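Local coordinates for protein mandelate racemase/muconate lactonizing enzyme (Polaromonas sp., PDB 2OG9) that probably catalyses an isomerisation of the mandelate racemase type, as a member of the enolase superfamily, at residues D147-Y152 against P332-F337; L235-E240 against Y284-A289; Y245-H250 against G274-H279. All coordinates share one frame; numbering follows the deposited sequence.

Interaction 1 of 3, residues D147-Y152 against P332-F337; sequences DSVRCY and PWVEHF
Arg-150 and Trp-333 are steered onto each other by two torsions: the arginine chain bends at chi3 (71°), and the indole leaves its backbone with CG anti to the carbonyl carbon (chi1 -80°). The guanidinium thus lies across the benzo part of the indole, the planes 27° apart, with Arg-150 CZ 3.3 Å from Trp-333 CZ2. Nearer the backbone, Arg-150 CB makes a CH-pi contact over the same six-membered ring. Cys-151 O comes to the rim of the indole, near its plane, 3.4 Å from Trp-333 CZ3. Glu-335, two residues after Trp-333, lays its CB over one face of the Tyr-152 phenol, 3.5 Å from Tyr-152 CZ, while Tyr-152 CD2 touches Trp-333 CE3 at 3.8 Å.

Beneath these rings the two backbones pair in parallel. Val-334 is bonded through both its N and its O, its N to Arg-150 O (3.0 Å) and its O to Tyr-152 N (3.3 Å), the latter more bent. The straightest link follows, His-336 N to Tyr-152 O at 2.8 Å. One water joins Arg-150 N to Pro-332 O, and a second joins Tyr-152 OH to Trp-333 O, so these polar atoms are tied across the seam as well. On the other face Val-149 CG1 meets Val-334 CG2 at 3.7 Å, and helix 318-326 packs against Val-334.

Tyr-152 and Trp-333 pack on Trp-237 and on Met-211 of strand 210-213. Strand 333-335 is also bonded, through Trp-333, to Leu-312 of strand 311-312. The pairing of strand 148-152 with strand 333-335 therefore joins first to last strand, the closure of the modified TIM barrel of the enolase superfamily.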
loop_
_atom_site.group_PDB
_atom_site.type_symbol
_atom_site.label_atom_id
_atom_site.label_comp_id
_atom_site.label_asym_id
_atom_site.label_seq_id
_atom_site.Cartn_x
_atom_site.Cartn_y
_atom_site.Cartn_z
ATOM N N ASP A 147 -10.865 3.245 -40.083
ATOM C CA ASP A 147 -12.097 3.286 -40.863
ATOM C C ASP A 147 -12.826 1.945 -40.880
ATOM O O ASP A 147 -13.878 1.811 -41.495
ATOM C CB ASP A 147 -11.800 3.764 -42.285
ATOM C CG ASP A 147 -11.254 5.182 -42.312
ATOM O OD1 ASP A 147 -11.778 6.035 -41.561
ATOM O OD2 ASP A 147 -10.305 5.448 -43.081
ATOM N N SER A 148 -12.265 0.957 -40.192
ATOM C CA SER A 148 -12.881 -0.367 -40.098
ATOM C C SER A 148 -12.386 -0.992 -38.796
ATOM O O SER A 148 -11.294 -0.673 -38.340
ATOM C CB SER A 148 -12.497 -1.242 -41.297
ATOM O OG SER A 148 -11.124 -1.568 -41.278
ATOM N N VAL A 149 -13.187 -1.880 -38.214
ATOM C CA VAL A 149 -12.862 -2.512 -36.937
ATOM C C VAL A 149 -12.870 -4.043 -36.989
ATOM O O VAL A 149 -13.756 -4.644 -37.599
ATOM C CB VAL A 149 -13.876 -2.051 -35.857
ATOM C CG1 VAL A 149 -13.558 -2.703 -34.520
ATOM C CG2 VAL A 149 -13.842 -0.527 -35.727
ATOM N N ARG A 150 -11.893 -4.673 -36.337
ATOM C CA ARG A 150 -11.834 -6.135 -36.319
ATOM C C ARG A 150 -13.165 -6.652 -35.787
ATOM O O ARG A 150 -13.699 -6.114 -34.821
ATOM C CB ARG A 150 -10.700 -6.634 -35.415
ATOM C CG ARG A 150 -9.312 -6.109 -35.764
ATOM C CD ARG A 150 -8.221 -6.982 -35.147
ATOM N NE ARG A 150 -8.134 -8.288 -35.801
ATOM C CZ ARG A 150 -7.182 -9.190 -35.558
ATOM N NH1 ARG A 150 -6.229 -8.935 -34.670
ATOM N NH2 ARG A 150 -7.169 -10.343 -36.218
ATOM N N CYS A 151 -13.713 -7.684 -36.421
ATOM C CA CYS A 151 -14.982 -8.234 -35.972
ATOM C C CYS A 151 -14.914 -9.748 -35.831
ATOM O O CYS A 151 -14.027 -10.403 -36.387
ATOM C CB CYS A 151 -16.112 -7.864 -36.946
ATOM S SG CYS A 151 -15.974 -8.607 -38.602
ATOM N N TYR A 152 -15.870 -10.292 -35.084
ATOM C CA TYR A 152 -15.959 -11.722 -34.842
ATOM C C TYR A 152 -17.426 -12.051 -34.636
ATOM O O TYR A 152 -18.242 -11.151 -34.419
ATOM C CB TYR A 152 -15.172 -12.086 -33.583
ATOM C CG TYR A 152 -15.719 -11.462 -32.310
ATOM C CD1 TYR A 152 -16.580 -12.171 -31.476
ATOM C CD2 TYR A 152 -15.379 -10.159 -31.948
ATOM C CE1 TYR A 152 -17.093 -11.600 -30.307
ATOM C CE2 TYR A 152 -15.887 -9.576 -30.781
ATOM C CZ TYR A 152 -16.741 -10.302 -29.970
ATOM O OH TYR A 152 -17.254 -9.728 -28.825
ATOM N N PRO A 332 -9.515 -2.312 -31.308
ATOM C CA PRO A 332 -10.574 -3.022 -30.590
ATOM C C PRO A 332 -11.162 -4.173 -31.410
ATOM O O PRO A 332 -10.744 -4.427 -32.546
ATOM C CB PRO A 332 -11.601 -1.925 -30.342
ATOM C CG PRO A 332 -11.528 -1.144 -31.627
ATOM C CD PRO A 332 -10.031 -1.062 -31.906
ATOM N N TRP A 333 -12.115 -4.876 -30.805
ATOM C CA TRP A 333 -12.836 -5.964 -31.458
ATOM C C TRP A 333 -14.316 -5.670 -31.231
ATOM O O TRP A 333 -14.699 -5.230 -30.147
ATOM C CB TRP A 333 -12.531 -7.327 -30.822
ATOM C CG TRP A 333 -11.241 -7.985 -31.228
ATOM C CD1 TRP A 333 -10.027 -7.871 -30.608
ATOM C CD2 TRP A 333 -11.060 -8.927 -32.294
ATOM N NE1 TRP A 333 -9.105 -8.693 -31.217
ATOM C CE2 TRP A 333 -9.711 -9.352 -32.254
ATOM C CE3 TRP A 333 -11.909 -9.458 -33.277
ATOM C CZ2 TRP A 333 -9.190 -10.286 -33.161
ATOM C CZ3 TRP A 333 -11.391 -10.387 -34.180
ATOM C CH2 TRP A 333 -10.042 -10.791 -34.113
ATOM N N VAL A 334 -15.144 -5.897 -32.245
ATOM C CA VAL A 334 -16.584 -5.692 -32.125
ATOM C C VAL A 334 -17.278 -6.939 -32.655
ATOM O O VAL A 334 -16.862 -7.494 -33.681
ATOM C CB VAL A 334 -17.063 -4.462 -32.943
ATOM C CG1 VAL A 334 -18.583 -4.409 -32.945
ATOM C CG2 VAL A 334 -16.502 -3.181 -32.341
ATOM N N GLU A 335 -18.324 -7.389 -31.966
ATOM C CA GLU A 335 -19.061 -8.577 -32.392
ATOM C C GLU A 335 -20.072 -8.254 -33.477
ATOM O O GLU A 335 -20.849 -7.295 -33.347
ATOM C CB GLU A 335 -19.786 -9.218 -31.188
ATOM C CG GLU A 335 -20.695 -10.368 -31.589
ATOM C CD GLU A 335 -21.308 -11.064 -30.402
ATOM O OE1 GLU A 335 -21.715 -10.358 -29.457
ATOM O OE2 GLU A 335 -21.396 -12.309 -30.415
ATOM N N HIS A 336 -20.017 -9.023 -34.558
ATOM C CA HIS A 336 -20.959 -8.846 -35.640
ATOM C C HIS A 336 -22.117 -9.783 -35.443
ATOM O O HIS A 336 -22.014 -10.985 -35.727
ATOM C CB HIS A 336 -20.357 -9.163 -37.020
ATOM C CG HIS A 336 -21.369 -9.176 -38.122
ATOM N ND1 HIS A 336 -22.295 -10.186 -38.275
ATOM C CD2 HIS A 336 -21.591 -8.300 -39.130
ATOM C CE1 HIS A 336 -23.037 -9.935 -39.338
ATOM N NE2 HIS A 336 -22.630 -8.798 -39.875
ATOM N N PHE A 337 -23.219 -9.256 -34.943
ATOM C CA PHE A 337 -24.343 -10.131 -34.749
ATOM C C PHE A 337 -25.588 -9.433 -35.314
ATOM O O PHE A 337 -25.792 -8.233 -35.092
ATOM C CB PHE A 337 -24.400 -10.505 -33.263
ATOM C CG PHE A 337 -25.391 -9.735 -32.482
ATOM C CD1 PHE A 337 -25.245 -8.367 -32.255
ATOM C CD2 PHE A 337 -26.488 -10.384 -31.973
ATOM C CE1 PHE A 337 -26.194 -7.675 -31.511
ATOM C CE2 PHE A 337 -27.440 -9.713 -31.229
ATOM C CZ PHE A 337 -27.302 -8.350 -31.001
HETATM O O HOH W 1 -10.072 -2.962 -34.781
HETATM O O HOH W 2 -16.634 -6.970 -28.665
#

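Interaction 2 of 3, residues L235-E240 against Y284-A289; sequences LVWIEE and YLMPDA
Tyr-284, Met-286 and Trp-237 bury the largest areas here, and the indole of Trp-237 lies between the other two. Its benzo edge is directed at the phenol: Trp-237 CE3 stands over the centre of one face of Tyr-284, 3.7 Å from Tyr-284 CD2. The six-membered rings make an edge-to-face pair, with centroids 4.9 Å apart and planes at 57°. The CB of Trp-237 already heads for the other segment, and with CG between the backbone N and the carbonyl carbon (chi1 70°) the benzo edge comes over the phenol.

Tyr-284 is held at its far end too. A water sits in the plane of the phenol at its edge and links Tyr-284 OH to Val-236 O, 2.8 Å from each, while Val-236 CG1 packs on the hydroxyl at 3.9 Å.

Strands 238-239 and 284-285 are not neighbours in the barrel; strand 261-263 runs between them. The contact is therefore made mainly by side chains reaching past that strand within the TIM barrel, where Trp-237 also meets Tyr-152 and Trp-333 edge-to-face.

Met-286, a selenomethionine, completes the group. Its SE lies obliquely to the indole, 5.3 Å from the centroid of the six-membered ring, a Met-aromatic contact. The bend at chi3 (78°) brings Met-286 CE to 4.2 Å from Trp-237 CZ2. The selenium also touches Glu-239, 3.5 Å from Glu-239 CD. That carboxylate receives a weak, bent bond from Trp-237 NE1 to its OE1, at 3.1 Å. Its OE2 lies close to the acidic groups of Asp-213 and Glu-265, a clustering consistent with the acidic metal site that enolase-superfamily barrels carry at the ends of successive strands. Pro-221 of a neighbouring subunit packs on Tyr-284.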
loop_
_atom_site.group_PDB
_atom_site.type_symbol
_atom_site.label_atom_id
_atom_site.label_comp_id
_atom_site.label_asym_id
_atom_site.label_seq_id
_atom_site.Cartn_x
_atom_site.Cartn_y
_atom_site.Cartn_z
ATOM N N LEU A 235 -6.126 -18.511 -27.401
ATOM C CA LEU A 235 -7.388 -17.845 -27.689
ATOM C C LEU A 235 -7.178 -16.340 -27.600
ATOM O O LEU A 235 -6.266 -15.878 -26.918
ATOM C CB LEU A 235 -8.449 -18.258 -26.671
ATOM C CG LEU A 235 -8.807 -19.741 -26.568
ATOM C CD1 LEU A 235 -9.746 -19.933 -25.385
ATOM C CD2 LEU A 235 -9.449 -20.217 -27.868
ATOM N N VAL A 236 -8.017 -15.579 -28.295
ATOM C CA VAL A 236 -7.922 -14.126 -28.252
ATOM C C VAL A 236 -8.252 -13.721 -26.821
ATOM O O VAL A 236 -7.609 -12.842 -26.247
ATOM C CB VAL A 236 -8.925 -13.464 -29.218
ATOM C CG1 VAL A 236 -8.812 -11.952 -29.124
ATOM C CG2 VAL A 236 -8.653 -13.930 -30.644
ATOM N N TRP A 237 -9.263 -14.369 -26.248
ATOM C CA TRP A 237 -9.642 -14.094 -24.870
ATOM C C TRP A 237 -10.590 -15.140 -24.302
ATOM O O TRP A 237 -11.148 -15.958 -25.035
ATOM C CB TRP A 237 -10.288 -12.700 -24.737
ATOM C CG TRP A 237 -11.661 -12.542 -25.358
ATOM C CD1 TRP A 237 -12.786 -13.279 -25.088
ATOM C CD2 TRP A 237 -12.060 -11.546 -26.309
ATOM N NE1 TRP A 237 -13.854 -12.799 -25.812
ATOM C CE2 TRP A 237 -13.436 -11.737 -26.568
ATOM C CE3 TRP A 237 -11.386 -10.507 -26.964
ATOM C CZ2 TRP A 237 -14.152 -10.924 -27.459
ATOM C CZ3 TRP A 237 -12.100 -9.699 -27.851
ATOM C CH2 TRP A 237 -13.466 -9.914 -28.087
ATOM N N ILE A 238 -10.721 -15.120 -22.980
ATOM C CA ILE A 238 -11.640 -15.989 -22.260
ATOM C C ILE A 238 -12.574 -14.967 -21.619
ATOM O O ILE A 238 -12.162 -14.177 -20.768
ATOM C CB ILE A 238 -10.915 -16.823 -21.187
ATOM C CG1 ILE A 238 -10.017 -17.864 -21.875
ATOM C CG2 ILE A 238 -11.947 -17.490 -20.267
ATOM C CD1 ILE A 238 -9.172 -18.700 -20.921
ATOM N N GLU A 239 -13.829 -14.981 -22.054
ATOM C CA GLU A 239 -14.836 -14.023 -21.609
ATOM C C GLU A 239 -15.728 -14.467 -20.448
ATOM O O GLU A 239 -16.243 -15.586 -20.436
ATOM C CB GLU A 239 -15.697 -13.658 -22.825
ATOM C CG GLU A 239 -16.736 -12.574 -22.627
ATOM C CD GLU A 239 -17.465 -12.270 -23.928
ATOM O OE1 GLU A 239 -16.826 -12.382 -24.995
ATOM O OE2 GLU A 239 -18.662 -11.914 -23.894
ATOM N N GLU A 240 -15.906 -13.571 -19.481
ATOM C CA GLU A 240 -16.746 -13.820 -18.314
ATOM C C GLU A 240 -16.552 -15.187 -17.666
ATOM O O GLU A 240 -17.512 -15.935 -17.482
ATOM C CB GLU A 240 -18.217 -13.655 -18.702
ATOM C CG GLU A 240 -18.663 -12.219 -18.896
ATOM C CD GLU A 240 -18.894 -11.497 -17.582
ATOM O OE1 GLU A 240 -19.906 -10.768 -17.483
ATOM O OE2 GLU A 240 -18.067 -11.656 -16.649
ATOM N N TYR A 284 -9.290 -7.114 -21.697
ATOM C CA TYR A 284 -10.235 -6.547 -22.665
ATOM C C TYR A 284 -11.467 -6.101 -21.883
ATOM O O TYR A 284 -12.187 -6.937 -21.337
ATOM C CB TYR A 284 -10.692 -7.590 -23.693
ATOM C CG TYR A 284 -9.697 -7.913 -24.787
ATOM C CD1 TYR A 284 -9.585 -7.110 -25.924
ATOM C CD2 TYR A 284 -8.866 -9.024 -24.684
ATOM C CE1 TYR A 284 -8.662 -7.413 -26.934
ATOM C CE2 TYR A 284 -7.946 -9.334 -25.678
ATOM C CZ TYR A 284 -7.846 -8.527 -26.795
ATOM O OH TYR A 284 -6.899 -8.829 -27.747
ATOM N N LEU A 285 -11.714 -4.796 -21.826
ATOM C CA LEU A 285 -12.887 -4.296 -21.124
ATOM C C LEU A 285 -14.046 -4.322 -22.119
ATOM O O LEU A 285 -13.887 -3.917 -23.276
ATOM C CB LEU A 285 -12.647 -2.866 -20.626
ATOM C CG LEU A 285 -13.714 -2.313 -19.680
ATOM C CD1 LEU A 285 -13.669 -3.074 -18.354
ATOM C CD2 LEU A 285 -13.466 -0.828 -19.448
HETATM N N MSE A 286 -15.208 -4.783 -21.677
HETATM C CA MSE A 286 -16.354 -4.881 -22.572
HETATM C C MSE A 286 -17.565 -4.057 -22.177
HETATM O O MSE A 286 -18.630 -4.598 -21.873
HETATM C CB MSE A 286 -16.752 -6.350 -22.722
HETATM C CG MSE A 286 -15.600 -7.225 -23.187
HETATM SE SE MSE A 286 -16.182 -9.034 -23.552
HETATM C CE MSE A 286 -17.024 -8.762 -25.298
ATOM N N PRO A 287 -17.425 -2.727 -22.193
ATOM C CA PRO A 287 -18.542 -1.856 -21.831
ATOM C C PRO A 287 -19.641 -1.943 -22.881
ATOM O O PRO A 287 -19.367 -2.177 -24.059
ATOM C CB PRO A 287 -17.894 -0.479 -21.769
ATOM C CG PRO A 287 -16.838 -0.563 -22.825
ATOM C CD PRO A 287 -16.245 -1.940 -22.591
ATOM N N ASP A 288 -20.880 -1.779 -22.436
ATOM C CA ASP A 288 -22.057 -1.821 -23.299
ATOM C C ASP A 288 -22.687 -0.436 -23.152
ATOM O O ASP A 288 -23.281 -0.131 -22.117
ATOM C CB ASP A 288 -23.003 -2.919 -22.787
ATOM C CG ASP A 288 -24.287 -3.025 -23.590
ATOM O OD1 ASP A 288 -24.742 -2.006 -24.147
ATOM O OD2 ASP A 288 -24.858 -4.135 -23.639
ATOM N N ALA A 289 -22.544 0.408 -24.173
ATOM C CA ALA A 289 -23.073 1.770 -24.117
ATOM C C ALA A 289 -24.514 1.880 -23.603
ATOM O O ALA A 289 -24.766 2.541 -22.598
ATOM C CB ALA A 289 -22.939 2.447 -25.487
HETATM O O HOH W 3 -5.658 -11.363 -27.517
#

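Interaction 3 of 3, residues Y245-H250 against G274-H279; sequences YDHEGH and GDLIRH
Two successive outer helices of the beta/alpha barrel meet here, the start of helix 247-256 against the end of helix 270-278. His-247 is the chief contact residue, with Asp-275, Leu-276 and His-279 around it. Its ND1 donates to Asp-275 OD2 at 2.8 Å; the carboxylate oxygen lies in the imidazole plane, but the nitrogen approaches it 40° out of the carboxylate plane, and the bond is bent. Leu-276 covers one face of the imidazole, its CB 3.9 Å from His-247 NE2, while Tyr-245 O lies over the opposite face. His-247 CB in turn sits over the centre of the His-279 ring, a CH-pi contact 3.6 Å from the centroid and 12° off the normal. That ring is fixed in rotation by its own segment: His-279 ND1 donates to Asp-275 O at 2.9 Å, and at the other end a water bridges His-279 NE2 and Glu-248 OE2. Asp-246 caps helix 247-256, with OD1 taking the N-H of Gly-249.

Asp-275 is gripped at both carboxylate oxygens, since Arg-278 NH2 makes a salt bridge to OD1 at 2.9 Å. The aspartate would thus partly offset the charge of an arginine that comes close to Arg-278 of a neighbouring subunit. His-247 NE2, buried by the contact, has no polar partner in the model; with ND1 the donor, this is consistent with a neutral imidazole protonated at ND1.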
loop_
_atom_site.group_PDB
_atom_site.type_symbol
_atom_site.label_atom_id
_atom_site.label_comp_id
_atom_site.label_asym_id
_atom_site.label_seq_id
_atom_site.Cartn_x
_atom_site.Cartn_y
_atom_site.Cartn_z
ATOM N N TYR A 245 -19.241 -9.679 -11.061
ATOM C CA TYR A 245 -18.808 -8.830 -9.959
ATOM C C TYR A 245 -17.631 -9.333 -9.131
ATOM O O TYR A 245 -17.225 -8.676 -8.174
ATOM C CB TYR A 245 -20.011 -8.528 -9.060
ATOM C CG TYR A 245 -20.998 -7.607 -9.736
ATOM C CD1 TYR A 245 -20.835 -6.226 -9.681
ATOM C CD2 TYR A 245 -22.035 -8.115 -10.520
ATOM C CE1 TYR A 245 -21.672 -5.370 -10.395
ATOM C CE2 TYR A 245 -22.879 -7.268 -11.239
ATOM C CZ TYR A 245 -22.687 -5.899 -11.174
ATOM O OH TYR A 245 -23.493 -5.053 -11.898
ATOM N N ASP A 246 -17.077 -10.485 -9.500
ATOM C CA ASP A 246 -15.933 -11.036 -8.777
ATOM C C ASP A 246 -14.651 -10.435 -9.353
ATOM O O ASP A 246 -13.895 -11.099 -10.059
ATOM C CB ASP A 246 -15.905 -12.562 -8.904
ATOM C CG ASP A 246 -14.821 -13.192 -8.054
ATOM O OD1 ASP A 246 -14.161 -12.445 -7.299
ATOM O OD2 ASP A 246 -14.628 -14.427 -8.136
ATOM N N HIS A 247 -14.413 -9.169 -9.037
ATOM C CA HIS A 247 -13.248 -8.446 -9.538
ATOM C C HIS A 247 -11.909 -9.028 -9.088
ATOM O O HIS A 247 -10.965 -9.109 -9.880
ATOM C CB HIS A 247 -13.368 -6.975 -9.137
ATOM C CG HIS A 247 -14.565 -6.291 -9.726
ATOM N ND1 HIS A 247 -15.143 -5.172 -9.161
ATOM C CD2 HIS A 247 -15.286 -6.563 -10.840
ATOM C CE1 HIS A 247 -16.166 -4.787 -9.901
ATOM N NE2 HIS A 247 -16.276 -5.615 -10.926
ATOM N N GLU A 248 -11.819 -9.424 -7.820
ATOM C CA GLU A 248 -10.586 -10.016 -7.313
ATOM C C GLU A 248 -10.332 -11.327 -8.044
ATOM O O GLU A 248 -9.192 -11.641 -8.391
ATOM C CB GLU A 248 -10.688 -10.296 -5.813
ATOM C CG GLU A 248 -10.452 -9.088 -4.934
ATOM C CD GLU A 248 -10.374 -9.458 -3.462
ATOM O OE1 GLU A 248 -9.622 -10.397 -3.121
ATOM O OE2 GLU A 248 -11.060 -8.804 -2.647
ATOM N N GLY A 249 -11.404 -12.086 -8.262
ATOM C CA GLY A 249 -11.293 -13.359 -8.955
ATOM C C GLY A 249 -10.754 -13.186 -10.363
ATOM O O GLY A 249 -9.835 -13.897 -10.777
ATOM N N HIS A 250 -11.322 -12.236 -11.100
ATOM C CA HIS A 250 -10.881 -11.975 -12.463
ATOM C C HIS A 250 -9.441 -11.468 -12.490
ATOM O O HIS A 250 -8.656 -11.875 -13.340
ATOM C CB HIS A 250 -11.806 -10.952 -13.143
ATOM C CG HIS A 250 -13.119 -11.521 -13.586
ATOM N ND1 HIS A 250 -13.216 -12.557 -14.492
ATOM C CD2 HIS A 250 -14.390 -11.190 -13.260
ATOM C CE1 HIS A 250 -14.490 -12.836 -14.705
ATOM N NE2 HIS A 250 -15.223 -12.020 -13.968
ATOM N N GLY A 274 -15.063 1.308 -13.263
ATOM C CA GLY A 274 -13.917 1.889 -12.593
ATOM C C GLY A 274 -13.375 0.925 -11.555
ATOM O O GLY A 274 -12.166 0.792 -11.392
ATOM N N ASP A 275 -14.274 0.237 -10.858
ATOM C CA ASP A 275 -13.871 -0.709 -9.828
ATOM C C ASP A 275 -13.140 -1.880 -10.480
ATOM O O ASP A 275 -12.095 -2.323 -10.004
ATOM C CB ASP A 275 -15.104 -1.195 -9.061
ATOM C CG ASP A 275 -14.751 -1.816 -7.722
ATOM O OD1 ASP A 275 -13.982 -1.189 -6.959
ATOM O OD2 ASP A 275 -15.252 -2.924 -7.429
ATOM N N LEU A 276 -13.695 -2.366 -11.586
ATOM C CA LEU A 276 -13.102 -3.468 -12.332
ATOM C C LEU A 276 -11.689 -3.072 -12.780
ATOM O O LEU A 276 -10.736 -3.850 -12.653
ATOM C CB LEU A 276 -13.991 -3.786 -13.543
ATOM C CG LEU A 276 -13.659 -4.962 -14.462
ATOM C CD1 LEU A 276 -14.841 -5.244 -15.391
ATOM C CD2 LEU A 276 -12.413 -4.643 -15.266
ATOM N N ILE A 277 -11.557 -1.848 -13.284
ATOM C CA ILE A 277 -10.273 -1.333 -13.755
ATOM C C ILE A 277 -9.292 -1.142 -12.598
ATOM O O ILE A 277 -8.094 -1.357 -12.756
ATOM C CB ILE A 277 -10.468 0.011 -14.509
ATOM C CG1 ILE A 277 -11.230 -0.246 -15.817
ATOM C CG2 ILE A 277 -9.114 0.681 -14.778
ATOM C CD1 ILE A 277 -11.638 1.027 -16.566
ATOM N N ARG A 278 -9.803 -0.743 -11.438
ATOM C CA ARG A 278 -8.958 -0.545 -10.265
ATOM C C ARG A 278 -8.319 -1.878 -9.863
ATOM O O ARG A 278 -7.165 -1.923 -9.440
ATOM C CB ARG A 278 -9.793 0.017 -9.110
ATOM C CG ARG A 278 -9.004 0.339 -7.846
ATOM C CD ARG A 278 -9.880 1.066 -6.829
ATOM N NE ARG A 278 -10.970 0.233 -6.325
ATOM C CZ ARG A 278 -10.812 -0.765 -5.459
ATOM N NH1 ARG A 278 -9.607 -1.057 -4.991
ATOM N NH2 ARG A 278 -11.861 -1.471 -5.059
ATOM N N HIS A 279 -9.074 -2.965 -10.010
ATOM C CA HIS A 279 -8.581 -4.300 -9.680
ATOM C C HIS A 279 -7.691 -4.891 -10.776
ATOM O O HIS A 279 -7.054 -5.923 -10.560
ATOM C CB HIS A 279 -9.745 -5.280 -9.475
ATOM C CG HIS A 279 -10.460 -5.133 -8.169
ATOM N ND1 HIS A 279 -11.288 -4.068 -7.887
ATOM C CD2 HIS A 279 -10.497 -5.938 -7.080
ATOM C CE1 HIS A 279 -11.805 -4.224 -6.681
ATOM N NE2 HIS A 279 -11.342 -5.351 -6.170
HETATM O O HOH W 4 -11.349 -6.166 -3.698
#

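Overall arrangement
Interactions 1 and 2 are buried and form one continuous core: Tyr-152 and Trp-333 of interaction 1 pack on Trp-237, and Tyr-152 OH also touches Met-286. Interaction 1 joins strands by backbone bonds, whereas interaction 2 spans the barrel interior with aromatic and selenium contacts plus a water. Interaction 3 is only partly buried, farther from the centre of the chain, and relies on charged and imidazole groups between helices. It nonetheless adjoins interaction 2, where Leu-285 packs on Leu-276 and Ile-277: helix 247-256 follows strand 238-239, and helix 270-278 precedes strand 284-285. Interactions 1 and 3 do not touch, their nearest atoms being about 14 Å apart.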